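Heme-binding protein A / AI-2 binding protein A (Helicobacter pylori SS1, PDB 6OFQ) binds peptides in the periplasm as the substrate-binding protein of an ABC transporter, here with the peptide STSA, and presumably delivers them to the membrane permease. Local coordinates at residues 443-448 against 459-465; 467-471 against 483-487; 77-83 against 94-100. All coordinates share one frame; numbering follows the deposited sequence.

Contact 1: residues 443-448 against 459-465; sequences WSKQAA and YKSDAFS
Ser465 turns its hydroxyl beside its own backbone N (chi1 -64°), which sets OG in front of Lys445 N, and Lys445 bends about its CG-CD bond (chi3 66°) so that NZ reaches Asp462. The first of these bonds is straight: Lys445 N donates to Ser465 OG over 3.0 Å at 162°. Ser465 OG donates to Ser461 O, which also takes Ser465 N, the two donors arriving from opposite faces of that carbonyl. At the outer end, Lys445 NZ meets Asp462 OD1 at 2.8 Å, coming from above the carboxylate plane. One water sits within donating distance of Trp443 O, Tyr459 O and Ser465 OG, more acceptors than its two protons can serve at once, and accepts from Ser461 N at 2.9 Å. On the inner side the side chains of Trp443 and Tyr459 cross at about a right angle, with Tyr459 CB at the indole edge, 4.0 Å from Trp443 CE3. Phe464 brings CE2 to 3.6 Å from Trp443 CB, while Tyr459 CE2 lies over one face of the Phe464 ring. Ile491 of helix 477-494 packs on all three aromatic side chains, and Tyr459 OH is bonded to Asp494. Both helix starts have serine N-caps: Ser444 OG accepts from Ala447 N and also bonds Tyr440 O, Ser461 OG accepts from Phe464 N. The contact joins these two helix starts: Ser465 OG and the water tie Lys445 N, Trp443 O, Tyr459 O and Ser461 N together beside an aromatic cluster, the salt bridge probably adding electrostatic attraction.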
ATOM      1  N   TRP A 443     -10.401   6.591   5.180  1.00  3.96           N
ATOM      2  CA  TRP A 443     -11.610   7.407   5.173  1.00  4.10           C
ATOM      3  C   TRP A 443     -12.236   7.761   6.520  1.00  4.45           C
ATOM      4  O   TRP A 443     -13.298   8.376   6.600  1.00  5.03           O
ATOM      5  CB  TRP A 443     -12.693   6.791   4.252  1.00  3.97           C
ATOM      6  CG  TRP A 443     -12.239   6.584   2.792  1.00  3.80           C
ATOM      7  CD1 TRP A 443     -11.757   5.445   2.227  1.00  3.66           C
ATOM      8  CD2 TRP A 443     -12.168   7.607   1.790  1.00  3.41           C
ATOM      9  NE1 TRP A 443     -11.380   5.679   0.922  1.00  3.38           N
ATOM     10  CE2 TRP A 443     -11.609   7.019   0.643  1.00  3.52           C
ATOM     11  CE3 TRP A 443     -12.521   8.959   1.767  1.00  3.64           C
ATOM     12  CZ2 TRP A 443     -11.444   7.743  -0.522  1.00  3.92           C
ATOM     13  CZ3 TRP A 443     -12.333   9.660   0.575  1.00  3.89           C
ATOM     14  CH2 TRP A 443     -11.806   9.050  -0.533  1.00  4.04           C
ATOM     15  N   SER A 444     -11.595   7.311   7.601  1.00  4.19           N
ATOM     16  CA  SER A 444     -12.147   7.538   8.945  1.00  4.42           C
ATOM     17  C   SER A 444     -11.709   8.880   9.548  1.00  4.97           C
ATOM     18  O   SER A 444     -10.658   9.453   9.175  1.00  5.20           O
ATOM     19  CB  SER A 444     -11.789   6.417   9.920  1.00  4.36           C
ATOM     20  OG  SER A 444     -10.413   6.388  10.147  1.00  4.01           O
ATOM     21  N   LYS A 445     -12.424   9.294  10.594  1.00  6.41           N
ATOM     22  CA  LYS A 445     -11.926  10.403  11.394  1.00  7.12           C
ATOM     23  C   LYS A 445     -10.593  10.133  12.025  1.00  6.51           C
ATOM     24  O   LYS A 445      -9.748  11.037  12.054  1.00  8.18           O
ATOM     25  CB  LYS A 445     -12.944  10.810  12.436  1.00  8.49           C
ATOM     26  CG  LYS A 445     -14.093  11.546  11.796  1.00  9.99           C
ATOM     27  CD  LYS A 445     -15.231  11.803  12.772  1.00 13.42           C
ATOM     28  CE  LYS A 445     -14.678  12.773  13.825  1.00 16.48           C
ATOM     29  NZ  LYS A 445     -15.726  13.584  14.501  1.00 21.34           N
ATOM     30  N   GLN A 446     -10.404   8.924  12.522  1.00  6.67           N
ATOM     31  CA  GLN A 446      -9.127   8.558  13.094  1.00  7.48           C
ATOM     32  C   GLN A 446      -8.028   8.806  12.079  1.00  5.93           C
ATOM     33  O   GLN A 446      -7.010   9.440  12.359  1.00  7.53           O
ATOM     34  CB  GLN A 446      -9.151   7.098  13.558  1.00  7.62           C
ATOM     35  CG  GLN A 446      -7.755   6.599  13.918  1.00  8.66           C
ATOM     36  CD  GLN A 446      -7.137   7.331  15.108  1.00 11.24           C
ATOM     37  OE1 GLN A 446      -7.816   7.560  16.115  1.00 14.84           O
ATOM     38  NE2 GLN A 446      -5.868   7.649  15.057  1.00 11.59           N
ATOM     39  N   ALA A 447      -8.224   8.358  10.838  1.00  5.48           N
ATOM     40  CA  ALA A 447      -7.179   8.490   9.816  1.00  5.06           C
ATOM     41  C   ALA A 447      -6.922   9.967   9.505  1.00  5.13           C
ATOM     42  O   ALA A 447      -5.766  10.357   9.305  1.00  4.81           O
ATOM     43  CB  ALA A 447      -7.527   7.737   8.539  1.00  4.93           C
ATOM     44  N   ALA A 448      -7.967  10.763   9.437  1.00  5.57           N
ATOM     45  CA  ALA A 448      -7.851  12.212   9.207  1.00  6.92           C
ATOM     46  C   ALA A 448      -7.135  12.944  10.324  1.00  7.88           C
ATOM     47  O   ALA A 448      -6.548  14.038  10.068  1.00  8.87           O
ATOM     48  CB  ALA A 448      -9.204  12.840   8.972  1.00  6.86           C
ATOM     49  N   TYR A 459     -11.810  13.412   4.966  1.00  5.40           N
ATOM     50  CA  TYR A 459     -13.210  13.106   5.172  1.00  5.32           C
ATOM     51  C   TYR A 459     -13.493  12.831   6.642  1.00  6.04           C
ATOM     52  O   TYR A 459     -12.904  11.902   7.193  1.00  5.31           O
ATOM     53  CB  TYR A 459     -13.597  11.899   4.324  1.00  5.38           C
ATOM     54  CG  TYR A 459     -15.021  11.444   4.378  1.00  4.71           C
ATOM     55  CD1 TYR A 459     -16.094  12.306   4.258  1.00  4.63           C
ATOM     56  CD2 TYR A 459     -15.318  10.099   4.585  1.00  4.41           C
ATOM     57  CE1 TYR A 459     -17.412  11.875   4.368  1.00  4.76           C
ATOM     58  CE2 TYR A 459     -16.621   9.671   4.650  1.00  4.96           C
ATOM     59  CZ  TYR A 459     -17.696  10.518   4.498  1.00  4.52           C
ATOM     60  OH  TYR A 459     -18.947   9.980   4.561  1.00  5.66           O
ATOM     61  N   LYS A 460     -14.384  13.612   7.219  1.00  6.97           N
ATOM     62  CA  LYS A 460     -14.720  13.483   8.641  1.00  6.96           C
ATOM     63  C   LYS A 460     -16.230  13.350   8.801  1.00  8.02           C
ATOM     64  O   LYS A 460     -16.961  14.328   8.765  1.00 11.85           O
ATOM     65  CB  LYS A 460     -14.235  14.739   9.368  1.00  7.75           C
ATOM     66  CG  LYS A 460     -12.735  14.889   9.349  1.00  9.31           C
ATOM     67  CD  LYS A 460     -12.224  16.134  10.069  1.00 11.02           C
ATOM     68  CE  LYS A 460     -12.714  16.143  11.500  1.00 16.46           C
ATOM     69  NZ  LYS A 460     -11.990  17.325  12.043  1.00 21.38           N
ATOM     70  N   SER A 461     -16.690  12.112   8.927  1.00  7.23           N
ATOM     71  CA  SER A 461     -18.090  11.833   9.131  1.00  7.34           C
ATOM     72  C   SER A 461     -18.168  10.921  10.349  1.00  7.23           C
ATOM     73  O   SER A 461     -17.657   9.787  10.344  1.00  6.04           O
ATOM     74  CB  SER A 461     -18.726  11.113   7.947  1.00  7.46           C
ATOM     75  OG  SER A 461     -19.973  10.514   8.307  1.00  7.20           O
ATOM     76  N   ASP A 462     -18.900  11.387  11.368  1.00  9.34           N
ATOM     77  CA  ASP A 462     -19.174  10.551  12.526  1.00 10.46           C
ATOM     78  C   ASP A 462     -20.043   9.337  12.224  1.00  9.16           C
ATOM     79  O   ASP A 462     -19.783   8.202  12.658  1.00  8.57           O
ATOM     80  CB  ASP A 462     -19.879  11.306  13.651  1.00 13.62           C
ATOM     81  CG  ASP A 462     -18.910  12.153  14.437  1.00 18.85           C
ATOM     82  OD1 ASP A 462     -17.784  11.663  14.721  1.00 18.95           O
ATOM     83  OD2 ASP A 462     -19.395  13.271  14.718  1.00 20.54           O
ATOM     84  N   ALA A 463     -21.077   9.525  11.414  1.00  7.67           N
ATOM     85  CA  ALA A 463     -21.968   8.436  11.089  1.00  8.95           C
ATOM     86  C   ALA A 463     -21.217   7.306  10.351  1.00  7.97           C
ATOM     87  O   ALA A 463     -21.375   6.100  10.600  1.00  8.87           O
ATOM     88  CB  ALA A 463     -23.158   8.980  10.291  1.00 10.44           C
ATOM     89  N   PHE A 464     -20.317   7.683   9.434  1.00  7.39           N
ATOM     90  CA  PHE A 464     -19.558   6.724   8.638  1.00  6.75           C
ATOM     91  C   PHE A 464     -18.569   6.067   9.589  1.00  5.54           C
ATOM     92  O   PHE A 464     -18.467   4.808   9.645  1.00  5.38           O
ATOM     93  CB  PHE A 464     -18.812   7.461   7.544  1.00  6.41           C
ATOM     94  CG  PHE A 464     -17.854   6.650   6.743  1.00  5.41           C
ATOM     95  CD1 PHE A 464     -18.348   5.852   5.717  1.00  5.53           C
ATOM     96  CD2 PHE A 464     -16.500   6.726   6.971  1.00  5.74           C
ATOM     97  CE1 PHE A 464     -17.476   5.114   4.960  1.00  5.55           C
ATOM     98  CE2 PHE A 464     -15.610   6.065   6.167  1.00  5.77           C
ATOM     99  CZ  PHE A 464     -16.122   5.242   5.187  1.00  5.47           C
ATOM    100  N   SER A 465     -17.812   6.865  10.334  1.00  5.72           N
ATOM    101  CA  SER A 465     -16.763   6.334  11.182  1.00  5.80           C
ATOM    102  C   SER A 465     -17.278   5.446  12.325  1.00  5.54           C
ATOM    103  O   SER A 465     -16.723   4.352  12.523  1.00  5.64           O
ATOM    104  CB  SER A 465     -15.902   7.445  11.738  1.00  6.23           C
ATOM    105  OG  SER A 465     -15.187   8.162  10.732  1.00  5.64           O
TER
HETATM  106  O   HOH W   1     -14.705  10.095   8.298  1.00  6.41           O
HETATM  107  O   HOH W   2     -16.947  15.234  12.085  1.00 45.63           O

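Contact 2: residues 467-471 against 483-487; sequences LLIKA and LYLKA
Leu467 and Leu483 meet through their CD2 methyls, 3.7 Å apart, in an antiparallel helix pair. Both leucines hold CG beside the backbone N with the second torsion near trans (chi2 163° and 157°), splitting each isobutyl group between two jobs. Leu467 sends CD1 onto the backbone of the opposite helix at Ala487 N, while Leu483 lays CD1 against Ala471 N and CA, the Lys470 side chain crossing it at about a right angle. Further in, the Tyr484 ring turns back toward the other helix. Ala471 CB sits over one face of that ring, a CH-pi contact 3.7 Å from the centroid, and Leu468 CD2 approaches the ring edge at 3.8 Å from CE1 of Tyr484 and also touches Ala487 CB. Tyr484 OH donates to a water that in turn donates to Leu468 O, and also bonds Arg480 NH2. The segment axes come within 9.0 Å and run at 164°, joining helices 462-473 and 477-494 as a helical hairpin, with Leu439 of helix 436-443 touching Leu468 and Tyr484. Close methyl packing therefore holds the pair, with the ring fixed by Ala471 and Leu468 and its hydroxyl anchored by water and Arg480.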
ATOM      1  N   LEU A 467     -19.906   3.494  12.143  1.00  5.23           N
ATOM      2  CA  LEU A 467     -20.201   2.175  11.602  1.00  5.80           C
ATOM      3  C   LEU A 467     -18.956   1.355  11.429  1.00  5.18           C
ATOM      4  O   LEU A 467     -18.973   0.128  11.684  1.00  5.10           O
ATOM      5  CB  LEU A 467     -20.882   2.284  10.234  1.00  6.38           C
ATOM      6  CG  LEU A 467     -22.351   2.722  10.255  1.00  7.55           C
ATOM      7  CD1 LEU A 467     -22.844   3.209   8.899  1.00  8.24           C
ATOM      8  CD2 LEU A 467     -23.244   1.615  10.710  1.00  9.32           C
ATOM      9  N   LEU A 468     -17.877   1.977  10.990  1.00  4.73           N
ATOM     10  CA  LEU A 468     -16.602   1.267  10.861  1.00  5.00           C
ATOM     11  C   LEU A 468     -16.074   0.758  12.195  1.00  5.30           C
ATOM     12  O   LEU A 468     -15.532  -0.342  12.251  1.00  5.43           O
ATOM     13  CB  LEU A 468     -15.511   2.122  10.225  1.00  5.00           C
ATOM     14  CG  LEU A 468     -15.869   2.765   8.864  1.00  4.44           C
ATOM     15  CD1 LEU A 468     -14.621   3.449   8.278  1.00  4.48           C
ATOM     16  CD2 LEU A 468     -16.419   1.757   7.890  1.00  4.63           C
ATOM     17  N   ILE A 469     -16.272   1.543  13.246  1.00  5.57           N
ATOM     18  CA  ILE A 469     -15.892   1.121  14.578  1.00  6.67           C
ATOM     19  C   ILE A 469     -16.727  -0.068  15.038  1.00  6.75           C
ATOM     20  O   ILE A 469     -16.179  -1.055  15.528  1.00  6.93           O
ATOM     21  CB  ILE A 469     -15.904   2.304  15.545  1.00  7.45           C
ATOM     22  CG1 ILE A 469     -14.822   3.361  15.205  1.00  9.08           C
ATOM     23  CG2 ILE A 469     -15.743   1.772  16.991  1.00  8.00           C
ATOM     24  CD1 ILE A 469     -15.069   4.697  15.840  1.00 11.27           C
ATOM     25  N   LYS A 470     -18.046  -0.010  14.840  1.00  6.69           N
ATOM     26  CA  LYS A 470     -18.856  -1.183  15.116  1.00  7.53           C
ATOM     27  C   LYS A 470     -18.411  -2.407  14.385  1.00  7.17           C
ATOM     28  O   LYS A 470     -18.406  -3.521  14.920  1.00  7.00           O
ATOM     29  CB  LYS A 470     -20.303  -0.928  14.768  1.00  9.83           C
ATOM     30  CG  LYS A 470     -20.973   0.014  15.715  1.00 12.59           C
ATOM     31  CD  LYS A 470     -22.456   0.119  15.364  1.00 17.98           C
ATOM     32  CE  LYS A 470     -23.149   1.240  16.109  1.00 24.82           C
ATOM     33  NZ  LYS A 470     -23.497   0.717  17.443  1.00 34.79           N
ATOM     34  N   ALA A 471     -18.050  -2.238  13.119  1.00  5.45           N
ATOM     35  CA  ALA A 471     -17.621  -3.365  12.305  1.00  5.32           C
ATOM     36  C   ALA A 471     -16.277  -3.953  12.699  1.00  5.11           C
ATOM     37  O   ALA A 471     -16.030  -5.123  12.417  1.00  6.05           O
ATOM     38  CB  ALA A 471     -17.556  -3.026  10.838  1.00  5.35           C
ATOM     39  N   LEU A 483     -22.821  -3.885   8.300  1.00  6.97           N
ATOM     40  CA  LEU A 483     -22.341  -2.554   8.707  1.00  6.79           C
ATOM     41  C   LEU A 483     -21.553  -1.873   7.579  1.00  5.69           C
ATOM     42  O   LEU A 483     -21.716  -0.667   7.337  1.00  5.22           O
ATOM     43  CB  LEU A 483     -21.499  -2.673   9.984  1.00  7.00           C
ATOM     44  CG  LEU A 483     -22.278  -3.130  11.234  1.00  7.23           C
ATOM     45  CD1 LEU A 483     -21.342  -3.757  12.285  1.00  6.58           C
ATOM     46  CD2 LEU A 483     -22.955  -1.915  11.827  1.00  8.14           C
ATOM     47  N   TYR A 484     -20.717  -2.649   6.898  1.00  5.38           N
ATOM     48  CA  TYR A 484     -19.952  -2.036   5.818  1.00  5.21           C
ATOM     49  C   TYR A 484     -20.810  -1.645   4.607  1.00  5.45           C
ATOM     50  O   TYR A 484     -20.555  -0.600   3.978  1.00  5.45           O
ATOM     51  CB  TYR A 484     -18.819  -2.942   5.335  1.00  4.82           C
ATOM     52  CG  TYR A 484     -17.683  -3.067   6.322  1.00  4.58           C
ATOM     53  CD1 TYR A 484     -17.158  -1.922   6.903  1.00  4.47           C
ATOM     54  CD2 TYR A 484     -17.136  -4.282   6.624  1.00  4.44           C
ATOM     55  CE1 TYR A 484     -16.074  -2.019   7.798  1.00  4.44           C
ATOM     56  CE2 TYR A 484     -16.114  -4.376   7.541  1.00  4.58           C
ATOM     57  CZ  TYR A 484     -15.533  -3.248   8.103  1.00  4.78           C
ATOM     58  OH  TYR A 484     -14.507  -3.392   9.027  1.00  4.87           O
ATOM     59  N   LEU A 485     -21.913  -2.366   4.386  1.00  4.95           N
ATOM     60  CA  LEU A 485     -22.847  -1.982   3.330  1.00  5.63           C
ATOM     61  C   LEU A 485     -23.401  -0.594   3.614  1.00  5.02           C
ATOM     62  O   LEU A 485     -23.504   0.266   2.718  1.00  5.25           O
ATOM     63  CB  LEU A 485     -23.926  -3.038   3.139  1.00  6.32           C
ATOM     64  CG  LEU A 485     -23.536  -4.369   2.557  1.00  7.39           C
ATOM     65  CD1 LEU A 485     -24.624  -5.429   2.617  1.00  9.45           C
ATOM     66  CD2 LEU A 485     -23.055  -4.273   1.135  1.00  7.22           C
ATOM     67  N   LYS A 486     -23.808  -0.378   4.866  1.00  5.37           N
ATOM     68  CA  LYS A 486     -24.379   0.900   5.247  1.00  6.74           C
ATOM     69  C   LYS A 486     -23.299   1.975   5.171  1.00  5.85           C
ATOM     70  O   LYS A 486     -23.578   3.098   4.717  1.00  6.71           O
ATOM     71  CB  LYS A 486     -25.003   0.869   6.665  1.00  9.18           C
ATOM     72  CG  LYS A 486     -26.188  -0.060   6.838  1.00 15.49           C
ATOM     73  CD  LYS A 486     -26.680  -0.159   8.279  1.00 22.04           C
ATOM     74  CE  LYS A 486     -27.750  -1.255   8.293  1.00 28.26           C
ATOM     75  NZ  LYS A 486     -27.885  -1.740   9.695  1.00 38.49           N
ATOM     76  N   ALA A 487     -22.081   1.673   5.625  1.00  5.58           N
ATOM     77  CA  ALA A 487     -21.028   2.664   5.523  1.00  5.69           C
ATOM     78  C   ALA A 487     -20.825   3.128   4.070  1.00  5.28           C
ATOM     79  O   ALA A 487     -20.582   4.309   3.793  1.00  5.26           O
ATOM     80  CB  ALA A 487     -19.739   2.174   6.170  1.00  6.20           C
TER
HETATM   81  O   HOH W   3     -13.845  -1.097  10.058  1.00  5.46           O

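Contact 3: residues 77-83 against 94-100; sequences PALATSW and FHLRKGV
Phe94 CD1 touches Ala80 CB, at the ring edge, and Trp83 CB, each at 3.6 Å. Trp83 takes the setting in which CG lies between its backbone N and carbonyl carbon (chi1 49°), which brings CG to 3.8 Å from Phe94 CE1, the rings oblique with planes 38° apart. Leu176 of helix 175-178 and Val66 of strand 66-68 pack against both aromatics. Farther along, Leu79 CD2 meets Val100 CG1 at 3.9 Å, their side chains crossing at about a right angle. Apart from Val100, which follows strand 91-96, these residues belong to the beta hairpin of strands 75-85 and 91-96, inside an antiparallel five-stranded sheet. Its pairing slips by one residue between Ala80 and Ser82, a beta bulge: Ala80 faces Leu96 in a non-hydrogen-bonded pair, whereas Ser82 and His95 form a hydrogen-bonded one. Thr81 N, at the bulge, donates to His95 O, and His95 N returns a bond to Ser82 O at 2.9 Å. On the face that carries Ser82 and His95, Ser82 OG comes to 3.2 Å from His95 CD2, while the imidazole NE2 is bonded to Asp84. Beyond the strand pairing Arg97 N binds Leu79 O almost straight (175°). The arginine chain then bends about its CG-CD bond and grips Ala78 O side-on, with NE at 2.8 Å and NH2 at 2.9 Å; the oxygen lies in the guanidinium plane. Thr81 CG2 sits over the centre of one guanidinium face, 3.6 Å from Arg97 CZ. At the polar edge a water joins Thr81 OG1 to Leu96 O.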
ATOM      1  N   PRO A  77       1.604 -18.811   9.355  1.00  4.90           N
ATOM      2  CA  PRO A  77       2.645 -18.461  10.328  1.00  5.23           C
ATOM      3  C   PRO A  77       3.912 -17.836   9.740  1.00  4.85           C
ATOM      4  O   PRO A  77       4.167 -18.023   8.559  1.00  5.65           O
ATOM      5  CB  PRO A  77       2.968 -19.758  11.016  1.00  5.38           C
ATOM      6  CG  PRO A  77       1.681 -20.522  10.849  1.00  5.45           C
ATOM      7  CD  PRO A  77       1.251 -20.231   9.456  1.00  5.42           C
ATOM      8  N   ALA A  78       4.555 -16.971  10.518  1.00  4.55           N
ATOM      9  CA  ALA A  78       5.814 -16.356  10.068  1.00  4.63           C
ATOM     10  C   ALA A  78       6.709 -16.344  11.300  1.00  4.67           C
ATOM     11  O   ALA A  78       7.124 -17.422  11.733  1.00  5.64           O
ATOM     12  CB  ALA A  78       5.595 -14.995   9.420  1.00  4.76           C
ATOM     13  N   LEU A  79       7.089 -15.179  11.825  1.00  4.07           N
ATOM     14  CA  LEU A  79       7.960 -15.130  13.001  1.00  4.35           C
ATOM     15  C   LEU A  79       7.268 -15.712  14.249  1.00  4.78           C
ATOM     16  O   LEU A  79       7.958 -16.037  15.231  1.00  5.67           O
ATOM     17  CB  LEU A  79       8.553 -13.756  13.268  1.00  4.71           C
ATOM     18  CG  LEU A  79       9.588 -13.315  12.193  1.00  5.03           C
ATOM     19  CD1 LEU A  79      10.048 -11.897  12.474  1.00  5.12           C
ATOM     20  CD2 LEU A  79      10.793 -14.276  12.156  1.00  5.26           C
ATOM     21  N   ALA A  80       5.928 -15.747  14.248  1.00  4.55           N
ATOM     22  CA  ALA A  80       5.184 -16.565  15.209  1.00  4.95           C
ATOM     23  C   ALA A  80       4.861 -17.865  14.503  1.00  5.36           C
ATOM     24  O   ALA A  80       4.258 -17.929  13.413  1.00  5.95           O
ATOM     25  CB  ALA A  80       3.886 -15.905  15.675  1.00  5.38           C
ATOM     26  N   THR A  81       5.133 -18.979  15.190  1.00  5.60           N
ATOM     27  CA  THR A  81       4.771 -20.324  14.712  1.00  6.00           C
ATOM     28  C   THR A  81       3.313 -20.685  14.988  1.00  6.05           C
ATOM     29  O   THR A  81       2.720 -21.474  14.249  1.00  7.10           O
ATOM     30  CB  THR A  81       5.643 -21.451  15.255  1.00  6.77           C
ATOM     31  OG1 THR A  81       5.726 -21.291  16.686  1.00  7.85           O
ATOM     32  CG2 THR A  81       7.099 -21.306  14.673  1.00  7.88           C
ATOM     33  N   SER A  82       2.778 -20.168  16.090  1.00  6.16           N
ATOM     34  CA  SER A  82       1.370 -20.417  16.443  1.00  6.00           C
ATOM     35  C   SER A  82       0.882 -19.310  17.375  1.00  6.30           C
ATOM     36  O   SER A  82       1.648 -18.456  17.840  1.00  6.49           O
ATOM     37  CB  SER A  82       1.235 -21.781  17.126  1.00  6.77           C
ATOM     38  OG  SER A  82       1.783 -21.697  18.402  1.00  7.99           O
ATOM     39  N   TRP A  83      -0.443 -19.329  17.581  1.00  5.91           N
ATOM     40  CA  TRP A  83      -1.000 -18.266  18.405  1.00  6.05           C
ATOM     41  C   TRP A  83      -2.348 -18.733  18.912  1.00  6.12           C
ATOM     42  O   TRP A  83      -2.966 -19.637  18.360  1.00  7.04           O
ATOM     43  CB  TRP A  83      -1.171 -16.930  17.658  1.00  6.12           C
ATOM     44  CG  TRP A  83      -1.858 -17.034  16.332  1.00  5.86           C
ATOM     45  CD1 TRP A  83      -3.200 -16.913  16.092  1.00  6.08           C
ATOM     46  CD2 TRP A  83      -1.257 -17.293  15.060  1.00  6.72           C
ATOM     47  NE1 TRP A  83      -3.464 -17.089  14.763  1.00  6.64           N
ATOM     48  CE2 TRP A  83      -2.283 -17.304  14.113  1.00  6.96           C
ATOM     49  CE3 TRP A  83       0.057 -17.493  14.650  1.00  7.11           C
ATOM     50  CZ2 TRP A  83      -2.059 -17.576  12.777  1.00  6.77           C
ATOM     51  CZ3 TRP A  83       0.266 -17.756  13.333  1.00  7.16           C
ATOM     52  CH2 TRP A  83      -0.769 -17.805  12.425  1.00  6.82           C
ATOM     53  N   PHE A  94       1.220 -14.952  21.090  1.00  5.30           N
ATOM     54  CA  PHE A  94       2.042 -15.447  19.969  1.00  5.82           C
ATOM     55  C   PHE A  94       3.261 -16.194  20.485  1.00  6.43           C
ATOM     56  O   PHE A  94       3.986 -15.706  21.349  1.00  7.04           O
ATOM     57  CB  PHE A  94       2.502 -14.277  19.075  1.00  5.40           C
ATOM     58  CG  PHE A  94       1.355 -13.685  18.294  1.00  5.48           C
ATOM     59  CD1 PHE A  94       0.987 -14.164  17.033  1.00  5.51           C
ATOM     60  CD2 PHE A  94       0.625 -12.628  18.828  1.00  5.86           C
ATOM     61  CE1 PHE A  94      -0.113 -13.673  16.366  1.00  6.02           C
ATOM     62  CE2 PHE A  94      -0.471 -12.100  18.174  1.00  5.33           C
ATOM     63  CZ  PHE A  94      -0.834 -12.661  16.964  1.00  5.85           C
ATOM     64  N   HIS A  95       3.411 -17.397  19.946  1.00  6.43           N
ATOM     65  CA  HIS A  95       4.550 -18.231  20.242  1.00  7.42           C
ATOM     66  C   HIS A  95       5.568 -18.000  19.125  1.00  6.82           C
ATOM     67  O   HIS A  95       5.280 -18.309  17.976  1.00  5.75           O
ATOM     68  CB  HIS A  95       4.064 -19.704  20.322  1.00  8.29           C
ATOM     69  CG  HIS A  95       2.880 -19.905  21.244  1.00 10.63           C
ATOM     70  ND1 HIS A  95       3.070 -19.907  22.607  1.00 12.44           N
ATOM     71  CD2 HIS A  95       1.534 -19.876  21.061  1.00 11.28           C
ATOM     72  CE1 HIS A  95       1.896 -19.966  23.217  1.00 11.32           C
ATOM     73  NE2 HIS A  95       0.942 -19.956  22.304  1.00 12.92           N
ATOM     74  N   LEU A  96       6.759 -17.539  19.470  1.00  6.68           N
ATOM     75  CA  LEU A  96       7.713 -17.053  18.504  1.00  7.27           C
ATOM     76  C   LEU A  96       8.569 -18.227  18.040  1.00  7.35           C
ATOM     77  O   LEU A  96       8.912 -19.167  18.822  1.00  8.65           O
ATOM     78  CB  LEU A  96       8.521 -15.913  19.069  1.00  6.78           C
ATOM     79  CG  LEU A  96       7.779 -14.692  19.617  1.00  6.66           C
ATOM     80  CD1 LEU A  96       8.771 -13.664  20.046  1.00  6.43           C
ATOM     81  CD2 LEU A  96       6.828 -14.131  18.554  1.00  6.72           C
ATOM     82  N   ARG A  97       8.930 -18.180  16.760  1.00  7.70           N
ATOM     83  CA  ARG A  97       9.849 -19.128  16.153  1.00  7.80           C
ATOM     84  C   ARG A  97      11.246 -18.989  16.754  1.00  7.64           C
ATOM     85  O   ARG A  97      11.722 -17.849  16.927  1.00  8.14           O
ATOM     86  CB  ARG A  97       9.946 -18.818  14.634  1.00  7.63           C
ATOM     87  CG  ARG A  97      10.536 -19.937  13.790  1.00  7.23           C
ATOM     88  CD  ARG A  97      10.430 -19.522  12.314  1.00  7.34           C
ATOM     89  NE  ARG A  97       9.039 -19.467  11.869  1.00  7.07           N
ATOM     90  CZ  ARG A  97       8.308 -20.462  11.401  1.00  7.78           C
ATOM     91  NH1 ARG A  97       8.736 -21.724  11.342  1.00  9.44           N
ATOM     92  NH2 ARG A  97       7.016 -20.245  11.094  1.00  6.94           N
ATOM     93  N   LYS A  98      11.842 -20.124  17.116  1.00  9.45           N
ATOM     94  CA  LYS A  98      13.199 -20.154  17.669  1.00  9.65           C
ATOM     95  C   LYS A  98      14.195 -20.434  16.564  1.00  8.82           C
ATOM     96  O   LYS A  98      13.901 -21.048  15.541  1.00 11.01           O
ATOM     97  CB  LYS A  98      13.242 -21.261  18.734  1.00 10.65           C
ATOM     98  CG  LYS A  98      12.312 -21.004  19.924  1.00 12.86           C
ATOM     99  CD  LYS A  98      12.535 -22.124  20.946  1.00 17.24           C
ATOM    100  CE  LYS A  98      11.587 -21.975  22.112  1.00 21.33           C
ATOM    101  NZ  LYS A  98      11.968 -23.010  23.103  1.00 27.08           N
ATOM    102  N   GLY A  99      15.410 -20.014  16.858  1.00 10.29           N
ATOM    103  CA  GLY A  99      16.548 -20.209  15.974  1.00 10.69           C
ATOM    104  C   GLY A  99      16.494 -19.438  14.668  1.00 10.80           C
ATOM    105  O   GLY A  99      17.130 -19.831  13.684  1.00 12.67           O
ATOM    106  N   VAL A 100      15.819 -18.294  14.660  1.00 10.32           N
ATOM    107  CA  VAL A 100      15.797 -17.396  13.498  1.00  8.80           C
ATOM    108  C   VAL A 100      16.874 -16.379  13.806  1.00  9.94           C
ATOM    109  O   VAL A 100      16.930 -15.767  14.879  1.00  9.13           O
ATOM    110  CB  VAL A 100      14.442 -16.684  13.453  1.00  9.21           C
ATOM    111  CG1 VAL A 100      14.454 -15.593  12.380  1.00  9.58           C
ATOM    112  CG2 VAL A 100      13.313 -17.678  13.286  1.00 10.02           C
TER
HETATM  113  O   HOH W   4       8.132 -21.898  18.067  1.00 16.26           O

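Overall arrangement
From the N terminus, contact 3 comes first: residues 94-100 return to 77-83 and close the turn of a hairpin in the five-stranded antiparallel sheet. Much later, 459-465 come back to 443-448, so contact 1 closes the loop that leads from helix 445-449 into helix 462-473. Contact 2 follows on the same helix, where 483-487 fold back on 467-471 and close a helical hairpin. The three loops run in series; none nests in or crosses another. Contacts 1 and 2 touch where Phe464 CD1 packs on Ala487 O, and both use helix 462-473, which links helices 445-449 and 477-494. Contact 3 stands apart, its centre about 35 Å from that of contact 1 and 33 Å from that of contact 2.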